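Local structure of protein angel homolog 2 (Homo sapiens, 6RW0) at residues A[54-66]-A[80-93]. The protein hydrolyses 2',3'-cyclic phosphates as a phosphatase of the CCR4 deadenylase family, and probably binds mRNA 3'-untranslated regions. Numbering follows the deposited sequence.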
ATOM      1  N   VAL A  54       6.334  -9.524   6.354  1.00 17.58           N
ATOM      2  CA  VAL A  54       5.691  -8.227   6.182  1.00 16.30           C
ATOM      3  C   VAL A  54       4.209  -8.444   5.927  1.00 17.04           C
ATOM      4  O   VAL A  54       3.835  -9.219   5.036  1.00 17.94           O
ATOM      5  CB  VAL A  54       6.285  -7.435   4.999  1.00 17.29           C
ATOM      6  CG1 VAL A  54       5.565  -6.080   4.845  1.00 18.28           C
ATOM      7  CG2 VAL A  54       7.766  -7.234   5.149  1.00 18.15           C
ATOM      8  N   MET A  55       3.398  -7.721   6.669  1.00 16.48           N
ATOM      9  CA  MET A  55       1.937  -7.727   6.504  1.00 15.67           C
ATOM     10  C   MET A  55       1.493  -6.337   6.039  1.00 18.47           C
ATOM     11  O   MET A  55       1.942  -5.382   6.644  1.00 19.95           O
ATOM     12  CB  MET A  55       1.243  -8.043   7.822  1.00 18.68           C
ATOM     13  CG  MET A  55      -0.250  -7.904   7.717  1.00 20.36           C
ATOM     14  SD  MET A  55      -1.076  -8.224   9.280  1.00 26.20           S
ATOM     15  CE  MET A  55      -1.168 -10.002   9.209  1.00 35.36           C
ATOM     16  N   SER A  56       0.683  -6.237   4.988  1.00 16.18           N
ATOM     17  CA  SER A  56       0.087  -4.968   4.511  1.00 15.28           C
ATOM     18  C   SER A  56      -1.419  -5.107   4.723  1.00 13.98           C
ATOM     19  O   SER A  56      -1.963  -6.058   4.220  1.00 15.87           O
ATOM     20  CB  SER A  56       0.425  -4.675   3.086  1.00 17.86           C
ATOM     21  OG  SER A  56      -0.066  -3.405   2.726  1.00 19.14           O
ATOM     22  N   TYR A  57      -2.050  -4.213   5.465  1.00 14.37           N
ATOM     23  CA  TYR A  57      -3.479  -4.376   5.785  1.00 14.85           C
ATOM     24  C   TYR A  57      -4.177  -3.017   5.862  1.00 13.47           C
ATOM     25  O   TYR A  57      -3.817  -2.245   6.721  1.00 13.73           O
ATOM     26  CB  TYR A  57      -3.588  -5.104   7.127  1.00 14.38           C
ATOM     27  CG  TYR A  57      -4.918  -5.724   7.471  1.00 14.86           C
ATOM     28  CD1 TYR A  57      -5.958  -5.763   6.567  1.00 14.43           C
ATOM     29  CD2 TYR A  57      -5.094  -6.323   8.694  1.00 15.23           C
ATOM     30  CE1 TYR A  57      -7.161  -6.362   6.891  1.00 15.78           C
ATOM     31  CE2 TYR A  57      -6.285  -6.930   9.033  1.00 15.15           C
ATOM     32  CZ  TYR A  57      -7.325  -6.938   8.132  1.00 15.30           C
ATOM     33  OH  TYR A  57      -8.506  -7.531   8.450  1.00 17.37           O
ATOM     34  N   ASN A  58      -5.172  -2.779   5.015  1.00 13.26           N
ATOM     35  CA  ASN A  58      -6.062  -1.608   5.134  1.00 13.50           C
ATOM     36  C   ASN A  58      -7.158  -2.098   6.094  1.00 12.30           C
ATOM     37  O   ASN A  58      -7.902  -2.958   5.700  1.00 13.77           O
ATOM     38  CB  ASN A  58      -6.569  -1.185   3.762  1.00 13.72           C
ATOM     39  CG  ASN A  58      -7.578  -0.066   3.848  1.00 15.58           C
ATOM     40  OD1 ASN A  58      -8.284   0.047   4.819  1.00 14.81           O
ATOM     41  ND2 ASN A  58      -7.652   0.746   2.818  1.00 15.13           N
ATOM     42  N   ILE A  59      -7.210  -1.580   7.318  1.00 13.97           N
ATOM     43  CA  ILE A  59      -8.073  -2.137   8.397  1.00 14.15           C
ATOM     44  C   ILE A  59      -9.467  -1.513   8.418  1.00 14.09           C
ATOM     45  O   ILE A  59     -10.261  -1.981   9.195  1.00 15.11           O
ATOM     46  CB  ILE A  59      -7.358  -2.030   9.760  1.00 13.84           C
ATOM     47  CG1 ILE A  59      -7.231  -0.590  10.268  1.00 14.66           C
ATOM     48  CG2 ILE A  59      -6.010  -2.726   9.695  1.00 15.99           C
ATOM     49  CD1 ILE A  59      -6.770  -0.494  11.697  1.00 16.87           C
ATOM     50  N   LEU A  60      -9.730  -0.513   7.588  1.00 14.45           N
ATOM     51  CA  LEU A  60     -11.020   0.171   7.476  1.00 14.41           C
ATOM     52  C   LEU A  60     -11.259   1.076   8.685  1.00 14.42           C
ATOM     53  O   LEU A  60     -11.528   0.605   9.793  1.00 15.60           O
ATOM     54  CB  LEU A  60     -12.187  -0.789   7.214  1.00 14.55           C
ATOM     55  CG  LEU A  60     -13.584  -0.159   7.125  1.00 14.78           C
ATOM     56  CD1 LEU A  60     -13.710   0.933   6.083  1.00 16.40           C
ATOM     57  CD2 LEU A  60     -14.595  -1.281   6.861  1.00 17.01           C
ATOM     58  N   SER A  61     -11.154   2.381   8.469  1.00 15.37           N
ATOM     59  CA  SER A  61     -11.406   3.354   9.524  1.00 14.16           C
ATOM     60  C   SER A  61     -12.889   3.396   9.857  1.00 15.11           C
ATOM     61  O   SER A  61     -13.732   3.416   8.958  1.00 15.43           O
ATOM     62  CB  SER A  61     -10.935   4.718   9.018  1.00 17.67           C
ATOM     63  OG  SER A  61     -11.668   5.800   9.571  1.00 18.35           O
ATOM     64  N   GLN A  62     -13.217   3.408  11.153  1.00 14.03           N
ATOM     65  CA  GLN A  62     -14.627   3.429  11.545  1.00 14.73           C
ATOM     66  C   GLN A  62     -15.344   4.668  11.021  1.00 15.48           C
ATOM     67  O   GLN A  62     -16.499   4.579  10.569  1.00 15.86           O
ATOM     68  CB  GLN A  62     -14.770   3.347  13.065  1.00 16.19           C
ATOM     69  CG  GLN A  62     -16.199   3.075  13.509  1.00 16.77           C
ATOM     70  CD  GLN A  62     -16.666   1.680  13.119  1.00 15.33           C
ATOM     71  OE1 GLN A  62     -15.860   0.774  12.960  1.00 17.16           O
ATOM     72  NE2 GLN A  62     -17.976   1.501  12.995  1.00 18.06           N
ATOM     73  N   ASP A  63     -14.701   5.842  11.098  1.00 16.06           N
ATOM     74  CA  ASP A  63     -15.329   7.056  10.590  1.00 16.91           C
ATOM     75  C   ASP A  63     -15.632   6.915   9.103  1.00 17.19           C
ATOM     76  O   ASP A  63     -16.699   7.326   8.635  1.00 17.80           O
ATOM     77  CB  ASP A  63     -14.417   8.272  10.773  1.00 18.52           C
ATOM     78  CG  ASP A  63     -14.358   8.787  12.197  1.00 20.45           C
ATOM     79  OD1 ASP A  63     -15.054   8.264  13.088  1.00 23.83           O
ATOM     80  OD2 ASP A  63     -13.584   9.746  12.423  1.00 23.54           O
ATOM     81  N   LEU A  64     -14.682   6.359   8.338  1.00 15.05           N
ATOM     82  CA  LEU A  64     -14.899   6.199   6.902  1.00 16.65           C
ATOM     83  C   LEU A  64     -15.947   5.135   6.607  1.00 16.97           C
ATOM     84  O   LEU A  64     -16.719   5.281   5.655  1.00 19.56           O
ATOM     85  CB  LEU A  64     -13.579   5.916   6.185  1.00 18.89           C
ATOM     86  CG  LEU A  64     -12.532   7.026   6.326  1.00 23.20           C
ATOM     87  CD1 LEU A  64     -11.293   6.651   5.498  1.00 24.29           C
ATOM     88  CD2 LEU A  64     -13.077   8.387   5.933  1.00 24.04           C
ATOM     89  N   LEU A  65     -16.021   4.083   7.423  1.00 15.63           N
ATOM     90  CA  LEU A  65     -17.087   3.105   7.280  1.00 16.23           C
ATOM     91  C   LEU A  65     -18.442   3.783   7.443  1.00 17.83           C
ATOM     92  O   LEU A  65     -19.324   3.658   6.584  1.00 18.22           O
ATOM     93  CB  LEU A  65     -16.882   2.020   8.333  1.00 17.27           C
ATOM     94  CG  LEU A  65     -17.746   0.769   8.345  1.00 18.19           C
ATOM     95  CD1 LEU A  65     -17.146  -0.216   9.357  1.00 17.41           C
ATOM     96  CD2 LEU A  65     -19.187   1.081   8.700  1.00 21.48           C
ATOM     97  N   GLU A  66     -18.602   4.547   8.526  1.00 17.26           N
ATOM     98  CA  GLU A  66     -19.878   5.193   8.823  1.00 18.49           C
ATOM     99  C   GLU A  66     -20.219   6.272   7.808  1.00 19.94           C
ATOM    100  O   GLU A  66     -21.401   6.456   7.487  1.00 23.67           O
ATOM    101  CB  GLU A  66     -19.854   5.718  10.262  1.00 20.75           C
ATOM    102  CG  GLU A  66     -19.864   4.559  11.252  1.00 23.58           C
ATOM    103  CD  GLU A  66     -19.736   4.962  12.697  1.00 30.08           C
ATOM    104  OE1 GLU A  66     -19.696   6.174  12.984  1.00 34.73           O
ATOM    105  OE2 GLU A  66     -19.665   4.045  13.541  1.00 29.82           O
ATOM    106  N   LEU A  80     -20.421  -4.324  12.227  1.00 19.05           N
ATOM    107  CA  LEU A  80     -19.771  -3.100  11.784  1.00 18.49           C
ATOM    108  C   LEU A  80     -19.234  -2.239  12.916  1.00 19.49           C
ATOM    109  O   LEU A  80     -18.413  -1.357  12.653  1.00 22.09           O
ATOM    110  CB  LEU A  80     -20.724  -2.270  10.922  1.00 18.91           C
ATOM    111  CG  LEU A  80     -21.158  -2.949   9.626  1.00 21.10           C
ATOM    112  CD1 LEU A  80     -22.214  -2.103   8.948  1.00 23.42           C
ATOM    113  CD2 LEU A  80     -19.989  -3.169   8.690  1.00 19.72           C
ATOM    114  N   HIS A  81     -19.655  -2.466  14.157  1.00 19.96           N
ATOM    115  CA  HIS A  81     -19.208  -1.624  15.259  1.00 19.82           C
ATOM    116  C   HIS A  81     -17.721  -1.814  15.527  1.00 18.62           C
ATOM    117  O   HIS A  81     -17.194  -2.926  15.442  1.00 18.28           O
ATOM    118  CB  HIS A  81     -19.994  -1.969  16.521  1.00 23.20           C
ATOM    119  CG  HIS A  81     -21.467  -1.771  16.380  1.00 31.14           C
ATOM    120  ND1 HIS A  81     -22.032  -0.531  16.177  1.00 37.17           N
ATOM    121  CD2 HIS A  81     -22.492  -2.655  16.397  1.00 34.81           C
ATOM    122  CE1 HIS A  81     -23.343  -0.659  16.080  1.00 38.75           C
ATOM    123  NE2 HIS A  81     -23.648  -1.938  16.210  1.00 36.97           N
ATOM    124  N   TRP A  82     -17.040  -0.717  15.867  1.00 18.58           N
ATOM    125  CA  TRP A  82     -15.616  -0.813  16.175  1.00 17.58           C
ATOM    126  C   TRP A  82     -15.357  -1.742  17.356  1.00 19.74           C
ATOM    127  O   TRP A  82     -14.319  -2.411  17.399  1.00 18.56           O
ATOM    128  CB  TRP A  82     -15.040   0.576  16.437  1.00 17.92           C
ATOM    129  CG  TRP A  82     -13.569   0.617  16.729  1.00 18.33           C
ATOM    130  CD1 TRP A  82     -12.984   1.055  17.878  1.00 21.01           C
ATOM    131  CD2 TRP A  82     -12.500   0.225  15.862  1.00 17.31           C
ATOM    132  NE1 TRP A  82     -11.618   0.971  17.777  1.00 19.28           N
ATOM    133  CE2 TRP A  82     -11.295   0.450  16.552  1.00 17.73           C
ATOM    134  CE3 TRP A  82     -12.444  -0.311  14.578  1.00 18.17           C
ATOM    135  CZ2 TRP A  82     -10.054   0.166  15.992  1.00 18.56           C
ATOM    136  CZ3 TRP A  82     -11.213  -0.573  14.021  1.00 17.78           C
ATOM    137  CH2 TRP A  82     -10.039  -0.344  14.726  1.00 18.52           C
ATOM    138  N   SER A  83     -16.282  -1.808  18.316  1.00 20.03           N
ATOM    139  CA  SER A  83     -16.115  -2.721  19.444  1.00 21.00           C
ATOM    140  C   SER A  83     -16.101  -4.179  18.999  1.00 19.68           C
ATOM    141  O   SER A  83     -15.571  -5.042  19.714  1.00 21.04           O
ATOM    142  CB  SER A  83     -17.245  -2.500  20.450  1.00 22.77           C
ATOM    143  OG  SER A  83     -18.507  -2.749  19.853  1.00 26.63           O
ATOM    144  N   PHE A  84     -16.714  -4.479  17.848  1.00 20.02           N
ATOM    145  CA  PHE A  84     -16.705  -5.807  17.241  1.00 19.80           C
ATOM    146  C   PHE A  84     -15.472  -5.997  16.355  1.00 18.75           C
ATOM    147  O   PHE A  84     -14.784  -7.023  16.431  1.00 19.47           O
ATOM    148  CB  PHE A  84     -17.992  -6.007  16.413  1.00 19.24           C
ATOM    149  CG  PHE A  84     -18.150  -7.402  15.878  1.00 20.44           C
ATOM    150  CD1 PHE A  84     -17.558  -7.776  14.680  1.00 19.44           C
ATOM    151  CD2 PHE A  84     -18.869  -8.345  16.583  1.00 25.16           C
ATOM    152  CE1 PHE A  84     -17.677  -9.068  14.196  1.00 21.44           C
ATOM    153  CE2 PHE A  84     -18.998  -9.639  16.100  1.00 27.37           C
ATOM    154  CZ  PHE A  84     -18.391 -10.000  14.906  1.00 23.61           C
ATOM    155  N   ARG A  85     -15.163  -5.002  15.529  1.00 17.12           N
ATOM    156  CA  ARG A  85     -14.128  -5.175  14.517  1.00 16.65           C
ATOM    157  C   ARG A  85     -12.726  -5.195  15.110  1.00 15.67           C
ATOM    158  O   ARG A  85     -11.884  -5.988  14.678  1.00 18.08           O
ATOM    159  CB  ARG A  85     -14.230  -4.066  13.468  1.00 16.79           C
ATOM    160  CG  ARG A  85     -15.549  -4.063  12.717  1.00 16.56           C
ATOM    161  CD  ARG A  85     -15.479  -3.242  11.437  1.00 16.36           C
ATOM    162  NE  ARG A  85     -15.058  -1.854  11.623  1.00 16.32           N
ATOM    163  CZ  ARG A  85     -13.930  -1.316  11.154  1.00 15.33           C
ATOM    164  NH1 ARG A  85     -13.038  -2.030  10.480  1.00 15.73           N
ATOM    165  NH2 ARG A  85     -13.682  -0.034  11.373  1.00 17.44           N
ATOM    166  N   PHE A  86     -12.424  -4.294  16.042  1.00 17.01           N
ATOM    167  CA  PHE A  86     -11.046  -4.204  16.510  1.00 18.01           C
ATOM    168  C   PHE A  86     -10.559  -5.501  17.146  1.00 18.99           C
ATOM    169  O   PHE A  86      -9.433  -5.931  16.841  1.00 18.59           O
ATOM    170  CB  PHE A  86     -10.843  -3.014  17.444  1.00 20.83           C
ATOM    171  CG  PHE A  86      -9.470  -2.983  18.036  1.00 25.79           C
ATOM    172  CD1 PHE A  86      -8.363  -2.806  17.224  1.00 25.75           C
ATOM    173  CD2 PHE A  86      -9.279  -3.192  19.385  1.00 29.21           C
ATOM    174  CE1 PHE A  86      -7.081  -2.804  17.767  1.00 27.43           C
ATOM    175  CE2 PHE A  86      -8.006  -3.190  19.923  1.00 31.07           C
ATOM    176  CZ  PHE A  86      -6.912  -2.998  19.111  1.00 28.81           C
ATOM    177  N   PRO A  87     -11.317  -6.170  18.019  1.00 17.90           N
ATOM    178  CA  PRO A  87     -10.817  -7.456  18.532  1.00 17.58           C
ATOM    179  C   PRO A  87     -10.499  -8.462  17.442  1.00 18.40           C
ATOM    180  O   PRO A  87      -9.528  -9.219  17.571  1.00 19.12           O
ATOM    181  CB  PRO A  87     -11.937  -7.928  19.469  1.00 20.63           C
ATOM    182  CG  PRO A  87     -12.619  -6.672  19.895  1.00 21.90           C
ATOM    183  CD  PRO A  87     -12.556  -5.747  18.697  1.00 18.41           C
ATOM    184  N   ASN A  88     -11.293  -8.500  16.371  1.00 19.65           N
ATOM    185  CA  ASN A  88     -10.999  -9.405  15.263  1.00 19.54           C
ATOM    186  C   ASN A  88      -9.711  -9.013  14.545  1.00 18.76           C
ATOM    187  O   ASN A  88      -8.890  -9.876  14.212  1.00 19.51           O
ATOM    188  CB  ASN A  88     -12.156  -9.391  14.270  1.00 19.25           C
ATOM    189  CG  ASN A  88     -13.238 -10.388  14.610  1.00 21.84           C
ATOM    190  OD1 ASN A  88     -13.087 -11.226  15.502  1.00 25.47           O
ATOM    191  ND2 ASN A  88     -14.338 -10.313  13.881  1.00 23.86           N
ATOM    192  N   ILE A  89      -9.524  -7.718  14.290  1.00 17.67           N
ATOM    193  CA  ILE A  89      -8.326  -7.249  13.597  1.00 17.13           C
ATOM    194  C   ILE A  89      -7.088  -7.538  14.432  1.00 16.30           C
ATOM    195  O   ILE A  89      -6.070  -8.025  13.920  1.00 17.60           O
ATOM    196  CB  ILE A  89      -8.471  -5.750  13.280  1.00 16.60           C
ATOM    197  CG1 ILE A  89      -9.542  -5.537  12.202  1.00 18.31           C
ATOM    198  CG2 ILE A  89      -7.137  -5.165  12.848  1.00 17.46           C
ATOM    199  CD1 ILE A  89     -10.127  -4.136  12.173  1.00 19.65           C
ATOM    200  N   LEU A  90      -7.157  -7.257  15.735  1.00 17.49           N
ATOM    201  CA  LEU A  90      -6.013  -7.520  16.601  1.00 19.07           C
ATOM    202  C   LEU A  90      -5.703  -9.012  16.665  1.00 18.62           C
ATOM    203  O   LEU A  90      -4.533  -9.413  16.651  1.00 19.23           O
ATOM    204  CB  LEU A  90      -6.286  -6.953  17.994  1.00 20.08           C
ATOM    205  CG  LEU A  90      -5.193  -7.157  19.043  1.00 21.73           C
ATOM    206  CD1 LEU A  90      -3.945  -6.417  18.607  1.00 24.96           C
ATOM    207  CD2 LEU A  90      -5.672  -6.711  20.422  1.00 24.21           C
ATOM    208  N   LYS A  91      -6.742  -9.852  16.714  1.00 18.63           N
ATOM    209  CA  LYS A  91      -6.535 -11.296  16.739  1.00 19.33           C
ATOM    210  C   LYS A  91      -5.829 -11.775  15.477  1.00 19.43           C
ATOM    211  O   LYS A  91      -4.948 -12.642  15.547  1.00 20.47           O
ATOM    212  CB  LYS A  91      -7.888 -11.985  16.903  1.00 24.42           C
ATOM    213  CG  LYS A  91      -7.840 -13.497  16.916  1.00 36.91           C
ATOM    214  CD  LYS A  91      -9.231 -14.067  17.168  1.00 47.50           C
ATOM    215  CE  LYS A  91      -9.216 -15.586  17.218  1.00 55.80           C
ATOM    216  NZ  LYS A  91     -10.593 -16.151  17.299  1.00 60.43           N
ATOM    217  N   GLU A  92      -6.205 -11.228  14.316  1.00 19.21           N
ATOM    218  CA  GLU A  92      -5.527 -11.575  13.072  1.00 20.90           C
ATOM    219  C   GLU A  92      -4.062 -11.166  13.115  1.00 19.94           C
ATOM    220  O   GLU A  92      -3.179 -11.912  12.682  1.00 20.99           O
ATOM    221  CB  GLU A  92      -6.144 -10.814  11.906  1.00 26.55           C
ATOM    222  CG  GLU A  92      -7.377 -11.312  11.301  1.00 32.01           C
ATOM    223  CD  GLU A  92      -7.728 -10.439  10.115  1.00 26.54           C
ATOM    224  OE1 GLU A  92      -8.183  -9.291  10.330  1.00 23.64           O
ATOM    225  OE2 GLU A  92      -7.511 -10.890   8.973  1.00 25.22           O
ATOM    226  N   ILE A  93      -3.795  -9.936  13.558  1.00 18.36           N
ATOM    227  CA  ILE A  93      -2.416  -9.460  13.623  1.00 18.39           C
ATOM    228  C   ILE A  93      -1.601 -10.347  14.551  1.00 20.31           C
ATOM    229  O   ILE A  93      -0.467 -10.727  14.239  1.00 20.75           O
ATOM    230  CB  ILE A  93      -2.381  -7.977  14.039  1.00 17.77           C
ATOM    231  CG1 ILE A  93      -2.977  -7.116  12.920  1.00 19.11           C
ATOM    232  CG2 ILE A  93      -0.964  -7.573  14.377  1.00 20.66           C
ATOM    233  CD1 ILE A  93      -3.159  -5.630  13.287  1.00 20.43           C
TER
HETATM  234  O   HOH W   1     -20.673   2.234  15.590  1.00 52.08           O
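R85 of helix 82-93 reaches side-on to Q62, NE and NH2 both donating to OE1, with NH2 to OE1 the shorter at 2.8 Å. The other edge of the guanidinium serves the loop after strand 54-58: NH2 gives a 2.7 Å bond to L60 O from above the carbonyl plane, while NH1 meets I59 O (3.1 Å) in that carbonyl's plane. L65 CD1 and L60 CG lie over the guanidinium, and NH1 also bonds S415 O. A bend at chi2 (68°) turns the Q62 amide so that NE2 reaches L80 O at 2.9 Å and, within its own helix, E66 OE2. Farther along, Y57 OH donates to the syn lone pair of E92 OE1 (2.6 Å), ring and carboxylate nearly perpendicular; I59 CG2 packs on I89 CG2 at 4.1 Å, and M55 SD on I93. Behind the turn, Q107 OE1 accepts from S61 OG and E105 OE1 from S61 N, fixing the L60-S61 peptide. Shortening R85 to an alanine is likely to leave Q62 OE1 and both loop carbonyls without these donors. In this DNase I-like fold the turn, its L60 side chain about 5 Å from magnesium, is tied to the helix by a buried cation whose charge neutral oxygens probably spread.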